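Local coordinates for protein mirolysin (Tannerella forsythia, PDB 6R7V) that probably hydrolyses peptide bonds as a zinc-dependent, pappalysin-family metallopeptidase of the metzincin type, captured here as a zymogen kept latent by a cysteine switch, at residues Tyr55-Ser58 with Ala59-Ile62; Asn61-Asp64 with Ala65-Ile68; Arg107-Pro110 with Asn111-Thr115; Ala145-Thr148 with Arg149-Leu152. The protein carries 1 engineered substitution. All blocks are in the same frame, centred on the assembly; numbering follows the deposited sequence.

Interaction 1: Tyr55-Ser58 with Ala59-Ile62; sequences YNNS and AQNI
Tyr55 and Asn61 make a flat stack: the Asn61 amide lies parallel to the phenol ring, the planes only 1° apart and Asn61 CG 3.7 Å above the ring plane, over its centre. Asn61 CB adds a CH-pi contact, 4.1 Å from the centroid of the Tyr55 ring. Because CG of Asn61 is anti to the backbone N (chi1 -163°), the amide points the same way as the ring and covers it; ND2 sits on the CE2/CZ side and OD1 on the CD1/CE1 side, where it also takes a weak hydrogen bond from Arg120.

The hydrogen bonds run through Gln60 and Asn57. Gln60 OE1 accepts Asn56 N at 2.8 Å, and Asn57 OD1 accepts Gln60 N at 3.1 Å. The backbone adds Asn61 N to Ser58 O at 3.0 Å.

One water lies between Asn56 OD1, 2.9 Å away, and Gln60 NE2, from which it accepts; Asn56 ND2 turns instead to Thr123 O.

Side-chain amides thus satisfy Asn56 N and Gln60 N, consistent with side chains sharing with the backbone in shaping the loop between strand 45-55 and helix 64-77.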
# COMPACT_ATOMS: atom_id res chain seq x y z
N TYR A 55 17.85 -5.82 9.31
CA TYR A 55 18.98 -4.94 9.10
C TYR A 55 20.29 -5.65 9.04
O TYR A 55 20.57 -6.55 9.84
CB TYR A 55 18.99 -3.85 10.22
CG TYR A 55 19.21 -4.37 11.63
CD1 TYR A 55 18.14 -4.85 12.39
CD2 TYR A 55 20.47 -4.37 12.20
CE1 TYR A 55 18.34 -5.38 13.66
CE2 TYR A 55 20.68 -4.89 13.47
CZ TYR A 55 19.61 -5.38 14.20
OH TYR A 55 19.81 -5.86 15.47
N ASN A 56 21.16 -5.15 8.16
CA ASN A 56 22.51 -5.67 7.96
C ASN A 56 23.54 -4.70 8.53
O ASN A 56 24.71 -5.05 8.67
CB ASN A 56 22.73 -5.88 6.45
CG ASN A 56 24.11 -6.30 6.02
OD1 ASN A 56 24.79 -5.59 5.25
ND2 ASN A 56 24.58 -7.45 6.52
N ASN A 57 23.12 -3.48 8.88
CA ASN A 57 23.99 -2.45 9.42
C ASN A 57 23.16 -1.43 10.23
O ASN A 57 21.94 -1.51 10.27
CB ASN A 57 24.82 -1.79 8.29
CG ASN A 57 24.00 -1.12 7.22
OD1 ASN A 57 22.98 -0.47 7.50
ND2 ASN A 57 24.40 -1.30 5.97
N SER A 58 23.82 -0.46 10.87
CA SER A 58 23.18 0.54 11.73
C SER A 58 22.25 1.44 10.96
O SER A 58 21.18 1.73 11.49
CB SER A 58 24.22 1.39 12.45
OG SER A 58 25.17 1.89 11.52
N ALA A 59 22.61 1.86 9.72
CA ALA A 59 21.71 2.73 8.93
C ALA A 59 20.35 2.06 8.71
O ALA A 59 19.30 2.73 8.68
CB ALA A 59 22.34 3.03 7.58
N GLN A 60 20.36 0.73 8.52
CA GLN A 60 19.14 -0.02 8.24
C GLN A 60 18.31 -0.29 9.50
O GLN A 60 17.11 -0.59 9.42
CB GLN A 60 19.49 -1.34 7.56
CG GLN A 60 19.99 -1.12 6.15
CD GLN A 60 20.67 -2.31 5.55
OE1 GLN A 60 20.50 -3.45 6.01
NE2 GLN A 60 21.43 -2.10 4.49
N ASN A 61 18.93 -0.14 10.66
CA ASN A 61 18.25 -0.35 11.94
C ASN A 61 17.59 0.95 12.37
O ASN A 61 18.04 1.62 13.29
CB ASN A 61 19.29 -0.81 12.96
CG ASN A 61 18.72 -1.45 14.18
OD1 ASN A 61 17.52 -1.72 14.29
ND2 ASN A 61 19.61 -1.71 15.15
N ILE A 62 16.50 1.30 11.69
CA ILE A 62 15.83 2.59 11.87
C ILE A 62 15.15 2.71 13.24
O ILE A 62 14.72 1.72 13.82
CB ILE A 62 14.86 2.90 10.70
CG1 ILE A 62 13.72 1.87 10.64
CG2 ILE A 62 15.66 2.97 9.38
CD1 ILE A 62 12.51 2.37 9.79
O HOH W 1 23.20 -4.02 3.35

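Interaction 2: Asn61-Asp64 with Ala65-Ile68; sequences NISD and AQII
Ser63 is the N-cap of helix 64-77, and its OG accepts the backbone N of Gln66 at 2.9 Å with an N-H...O angle of 146°. With chi1 at 74°, OG lies between the backbone N and the carbonyl carbon of Ser63, a position from which it reaches forward to serve an amide of the first turn. The same OG meets a water at 3.1 Å, and that water donates to Gln66 OE1.

The next two amides are met by main-chain carbonyls as the helix takes hold: Ile67 N donates to Ser63 O at 3.1 Å, and Ile68 N to Asp64 O at 2.8 Å, the straighter of the pair with an angle of 165° at the hydrogen.

The polar side-chain ends find partners beyond the turn. Gln66, bent at chi2, leads its amide away from the cap: OE1 also accepts from Ser194 N, while NE2 donates to Phe189 O and Asp192 O, so both amide atoms of this buried residue are satisfied. Asp64 OD2 forms a salt bridge with Arg120, whose other guanidinium nitrogen, NH1, donates to Ile62 O. The place of Asp64 in the first turn of the helix would probably suit its negative charge.

Ile62 and Ile67 cross at about a right angle in the hydrophobic staple flanking the cap, and Phe189 touches both. The touching atoms are Ile62 CD1 and Ile67 CG1, 3.9 Å apart.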
# COMPACT_ATOMS: atom_id res chain seq x y z
N ASN A 61 18.93 -0.14 10.66
CA ASN A 61 18.25 -0.35 11.94
C ASN A 61 17.59 0.95 12.37
O ASN A 61 18.04 1.62 13.29
CB ASN A 61 19.29 -0.81 12.96
CG ASN A 61 18.72 -1.45 14.18
OD1 ASN A 61 17.52 -1.72 14.29
ND2 ASN A 61 19.61 -1.71 15.15
N ILE A 62 16.50 1.30 11.69
CA ILE A 62 15.83 2.59 11.87
C ILE A 62 15.15 2.71 13.24
O ILE A 62 14.72 1.72 13.82
CB ILE A 62 14.86 2.90 10.70
CG1 ILE A 62 13.72 1.87 10.64
CG2 ILE A 62 15.66 2.97 9.38
CD1 ILE A 62 12.51 2.37 9.79
N SER A 63 15.01 3.95 13.72
CA SER A 63 14.51 4.25 15.06
C SER A 63 13.03 3.94 15.26
O SER A 63 12.23 3.92 14.31
CB SER A 63 14.78 5.71 15.41
OG SER A 63 13.90 6.59 14.72
N ASP A 64 12.65 3.71 16.52
CA ASP A 64 11.25 3.49 16.87
C ASP A 64 10.44 4.74 16.47
O ASP A 64 9.33 4.61 15.92
CB ASP A 64 11.10 3.25 18.38
CG ASP A 64 11.49 1.88 18.91
OD1 ASP A 64 11.34 1.66 20.13
OD2 ASP A 64 11.93 1.02 18.10
N ALA A 65 11.00 5.97 16.72
CA ALA A 65 10.35 7.24 16.37
C ALA A 65 10.11 7.30 14.86
O ALA A 65 9.06 7.77 14.45
CB ALA A 65 11.18 8.44 16.83
N GLN A 66 11.04 6.78 14.05
CA GLN A 66 10.89 6.75 12.59
C GLN A 66 9.68 5.88 12.21
O GLN A 66 8.85 6.24 11.37
CB GLN A 66 12.17 6.25 11.92
CG GLN A 66 12.29 6.61 10.44
CD GLN A 66 12.36 8.10 10.18
OE1 GLN A 66 12.92 8.87 10.97
NE2 GLN A 66 11.83 8.52 9.05
N ILE A 67 9.55 4.72 12.87
CA ILE A 67 8.46 3.79 12.61
C ILE A 67 7.10 4.37 13.05
O ILE A 67 6.10 4.30 12.31
CB ILE A 67 8.74 2.46 13.29
CG1 ILE A 67 9.96 1.79 12.62
CG2 ILE A 67 7.49 1.58 13.28
CD1 ILE A 67 10.52 0.66 13.46
N ILE A 68 7.08 4.98 14.26
CA ILE A 68 5.85 5.60 14.75
C ILE A 68 5.41 6.73 13.80
O ILE A 68 4.21 6.88 13.53
CB ILE A 68 6.14 6.11 16.18
CG1 ILE A 68 6.27 4.90 17.14
CG2 ILE A 68 5.08 7.15 16.68
CD1 ILE A 68 6.88 5.24 18.49
O HOH W 2 15.15 8.61 12.79

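Interaction 3: Arg107-Pro110 with Asn111-Thr115; sequences RRDP and NGNTT
Asp109 and Asn113 lie side by side and point the same way in a hairpin-like loop with a single bridge, Arg108 to Thr114, tipped by a type I turn, Asp109 to Gly112, with a G1 bulge at Gly112. Gly112 N donates to Asp109 O, while Asp109 N donates to Asn113 O at 2.8 Å; the positive phi of Gly112 completes the bulge.

The carboxylate of Asp109 and the amide of Asn113 are turned 77° against each other. Chi1 of Asp109, 75°, folds the carboxylate inward over the turn, where OD1 is gripped by two amides: Asn111 N at 2.8 Å, closing an Asx turn, and Asn113 N at 2.9 Å. The two donors arrive above opposite faces of the carboxylate plane. OD2 faces the other way and takes protons from two waters; one of these accepts from Asn113 ND2, and the other donates to Thr114 O as well.

Farther down, Arg107 doubles back through bends at chi2 and chi3. Arg107 NE donates to Thr115 O at 3.3 Å, the acceptor lying 6° out of the guanidinium plane, and Thr115 N returns a bond to Arg107 O at 3.1 Å. Arg108 points away from the returning arm; its NE and NH2 donate to the carbonyls of Asn309 and Pro310, near the end of the modelled chain. The methyl of Thr115 packs against the opposite arm, CG2 3.5 Å from Arg108 N.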
# COMPACT_ATOMS: atom_id res chain seq x y z
N ARG A 107 0.01 -4.85 20.13
CA ARG A 107 0.45 -4.87 21.51
C ARG A 107 0.48 -6.30 22.04
O ARG A 107 0.97 -6.55 23.14
CB ARG A 107 -0.40 -3.96 22.40
CG ARG A 107 -0.31 -2.48 22.00
CD ARG A 107 1.07 -1.85 22.17
NE ARG A 107 1.67 -2.09 23.49
CZ ARG A 107 1.44 -1.36 24.58
NH1 ARG A 107 0.62 -0.31 24.53
NH2 ARG A 107 2.03 -1.66 25.73
N ARG A 108 -0.04 -7.24 21.24
CA ARG A 108 -0.02 -8.67 21.59
C ARG A 108 0.51 -9.44 20.39
O ARG A 108 0.02 -9.21 19.28
CB ARG A 108 -1.43 -9.17 21.96
CG ARG A 108 -1.94 -8.52 23.23
CD ARG A 108 -3.39 -8.80 23.43
NE ARG A 108 -3.96 -7.88 24.41
CZ ARG A 108 -5.16 -8.04 24.96
NH1 ARG A 108 -5.92 -9.07 24.61
NH2 ARG A 108 -5.61 -7.17 25.86
N ASP A 109 1.53 -10.29 20.61
CA ASP A 109 2.13 -11.03 19.50
C ASP A 109 1.31 -12.31 19.25
O ASP A 109 0.37 -12.57 19.99
CB ASP A 109 3.64 -11.29 19.74
CG ASP A 109 4.01 -12.38 20.74
OD1 ASP A 109 3.10 -13.13 21.18
OD2 ASP A 109 5.21 -12.46 21.10
N PRO A 110 1.64 -13.14 18.24
CA PRO A 110 0.81 -14.32 17.96
C PRO A 110 0.80 -15.36 19.07
O PRO A 110 -0.03 -16.25 19.03
CB PRO A 110 1.46 -14.89 16.70
CG PRO A 110 2.04 -13.66 16.01
CD PRO A 110 2.63 -12.92 17.16
N ASN A 111 1.73 -15.27 20.04
CA ASN A 111 1.74 -16.22 21.15
C ASN A 111 1.07 -15.63 22.41
O ASN A 111 1.14 -16.25 23.47
CB ASN A 111 3.17 -16.71 21.48
CG ASN A 111 3.78 -17.41 20.30
OD1 ASN A 111 3.07 -17.99 19.47
ND2 ASN A 111 5.10 -17.37 20.19
N GLY A 112 0.47 -14.44 22.29
CA GLY A 112 -0.19 -13.80 23.43
C GLY A 112 0.75 -13.00 24.32
O GLY A 112 0.35 -12.58 25.42
N ASN A 113 1.99 -12.82 23.88
CA ASN A 113 2.93 -12.05 24.70
C ASN A 113 2.88 -10.58 24.35
O ASN A 113 2.54 -10.23 23.22
CB ASN A 113 4.33 -12.59 24.52
CG ASN A 113 4.48 -13.91 25.22
OD1 ASN A 113 4.10 -14.06 26.38
ND2 ASN A 113 4.96 -14.91 24.51
N THR A 114 3.23 -9.73 25.31
CA THR A 114 3.27 -8.29 25.11
C THR A 114 4.34 -7.97 24.05
O THR A 114 5.39 -8.64 23.99
CB THR A 114 3.52 -7.61 26.48
OG1 THR A 114 2.38 -7.86 27.31
CG2 THR A 114 3.75 -6.10 26.38
N THR A 115 4.06 -6.96 23.22
CA THR A 115 4.97 -6.48 22.20
C THR A 115 4.69 -4.99 22.01
O THR A 115 3.62 -4.50 22.39
CB THR A 115 4.78 -7.28 20.88
OG1 THR A 115 5.69 -6.78 19.91
CG2 THR A 115 3.35 -7.17 20.32
O HOH W 3 6.29 -14.76 21.91
O HOH W 4 6.62 -10.31 22.12

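Interaction 4: Ala145-Thr148 with Arg149-Leu152; sequences AWNT and RRYL
The chain reverses through a type I turn from Asn147 to Arg150, in which Asn147 O accepts both Arg150 N and Tyr151 N at 3.0 Å, the first from above the carbonyl plane and the second nearly along the C=O axis. An Asx turn sits on top of it: Asn147 OD1 takes Arg149 N, also at 3.0 Å. Asn147 has an unusual backbone, phi -12°, and its CG, anti to the backbone N, brings the amide alongside the turn, where OD1 can meet that donor.

On the far side of that amide, ND2 lies over one face of the Arg150 guanidinium, offset toward the rim, with the two planes 49° apart. Both groups are donors, so the contact is a close approach and not a bond; ND2 donates instead to a bound glycerol, probably from the crystallisation liquor.

Across the turn, Trp146 meets Tyr151 in a T-shaped pair. The six-membered ring of the indole presents its edge to one face of the phenol, centroids 5.2 Å apart and planes at 75°. Trp146 also makes an edge-to-face contact with His52, and Val50 of strand 45-55 touches both aromatic residues as the chain enters strand 152-157. Within the aromatic pair the closest atoms are Trp146 CE3 and Tyr151 CE1, 3.7 Å apart.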
# COMPACT_ATOMS: atom_id res chain seq x y z
N ALA A 145 6.37 -13.84 8.71
CA ALA A 145 5.22 -13.03 9.02
C ALA A 145 4.52 -13.50 10.29
O ALA A 145 4.59 -14.69 10.65
CB ALA A 145 4.24 -13.12 7.85
N TRP A 146 3.85 -12.57 10.96
CA TRP A 146 2.92 -12.84 12.03
C TRP A 146 1.58 -13.09 11.39
O TRP A 146 1.19 -12.32 10.50
CB TRP A 146 2.80 -11.64 12.96
CG TRP A 146 3.98 -11.38 13.85
CD1 TRP A 146 5.23 -11.96 13.80
CD2 TRP A 146 4.01 -10.46 14.94
NE1 TRP A 146 5.99 -11.52 14.87
CE2 TRP A 146 5.29 -10.55 15.54
CE3 TRP A 146 3.03 -9.66 15.55
CZ2 TRP A 146 5.62 -9.81 16.68
CZ3 TRP A 146 3.40 -8.86 16.61
CH2 TRP A 146 4.66 -8.97 17.19
N ASN A 147 0.87 -14.13 11.87
CA ASN A 147 -0.47 -14.52 11.39
C ASN A 147 -1.10 -13.42 10.46
O ASN A 147 -1.70 -12.45 10.95
CB ASN A 147 -1.38 -14.80 12.57
CG ASN A 147 -2.72 -15.35 12.15
OD1 ASN A 147 -3.10 -15.35 10.96
ND2 ASN A 147 -3.51 -15.75 13.14
N THR A 148 -1.04 -13.62 9.12
CA THR A 148 -1.49 -12.59 8.17
C THR A 148 -3.01 -12.41 8.14
O THR A 148 -3.49 -11.46 7.50
CB THR A 148 -0.94 -12.86 6.77
OG1 THR A 148 -1.39 -14.15 6.34
CG2 THR A 148 0.57 -12.80 6.73
N ARG A 149 -3.76 -13.28 8.84
CA ARG A 149 -5.21 -13.11 8.94
C ARG A 149 -5.52 -12.03 9.96
O ARG A 149 -6.62 -11.48 9.96
CB ARG A 149 -5.89 -14.41 9.39
CG ARG A 149 -5.56 -15.62 8.53
CD ARG A 149 -6.22 -16.89 9.04
NE ARG A 149 -7.69 -16.85 9.02
CZ ARG A 149 -8.43 -16.87 7.92
NH1 ARG A 149 -7.85 -16.88 6.72
NH2 ARG A 149 -9.76 -16.87 8.00
N ARG A 150 -4.58 -11.76 10.87
CA ARG A 150 -4.81 -10.84 11.98
C ARG A 150 -3.95 -9.59 11.97
O ARG A 150 -4.35 -8.61 12.59
CB ARG A 150 -4.58 -11.58 13.29
CG ARG A 150 -5.66 -12.66 13.49
CD ARG A 150 -5.50 -13.43 14.76
NE ARG A 150 -6.03 -14.78 14.55
CZ ARG A 150 -6.06 -15.73 15.47
NH1 ARG A 150 -5.61 -15.49 16.70
NH2 ARG A 150 -6.54 -16.93 15.18
N TYR A 151 -2.78 -9.64 11.35
CA TYR A 151 -1.88 -8.49 11.34
C TYR A 151 -1.51 -8.10 9.95
O TYR A 151 -1.30 -8.96 9.08
CB TYR A 151 -0.53 -8.84 12.05
CG TYR A 151 -0.67 -9.38 13.46
CD1 TYR A 151 -0.55 -8.53 14.56
CD2 TYR A 151 -0.80 -10.75 13.70
CE1 TYR A 151 -0.61 -9.03 15.86
CE2 TYR A 151 -0.80 -11.26 15.00
CZ TYR A 151 -0.72 -10.39 16.08
OH TYR A 151 -0.77 -10.90 17.35
N LEU A 152 -1.36 -6.79 9.74
CA LEU A 152 -0.67 -6.29 8.55
C LEU A 152 0.80 -6.29 8.88
O LEU A 152 1.25 -5.61 9.81
CB LEU A 152 -1.13 -4.88 8.13
CG LEU A 152 -0.17 -4.07 7.21
CD1 LEU A 152 0.02 -4.73 5.82
CD2 LEU A 152 -0.68 -2.65 6.97

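How the interactions relate
Interactions 1 and 2 follow one another along the chain and share Asn61 and Ile62: the first closes the loop that leaves strand 45-55, the second starts helix 64-77. Arg120, on strand 118-122, serves both. Interaction 3 then closes the hairpin-like loop that joins strand 101-105 to strand 118-122, and interaction 4 the turn leading into strand 152-157. None nests within another. These last two meet directly, with Tyr151 OH 2.7 Å from Arg108 O, probably a hydrogen bond, and Pro110 packed on Trp146. Interactions 1 and 3 are separate, about 14 Å between nearest atoms, yet all four lie in segments that join strands of the mixed sheet to one another or to helix 64-77.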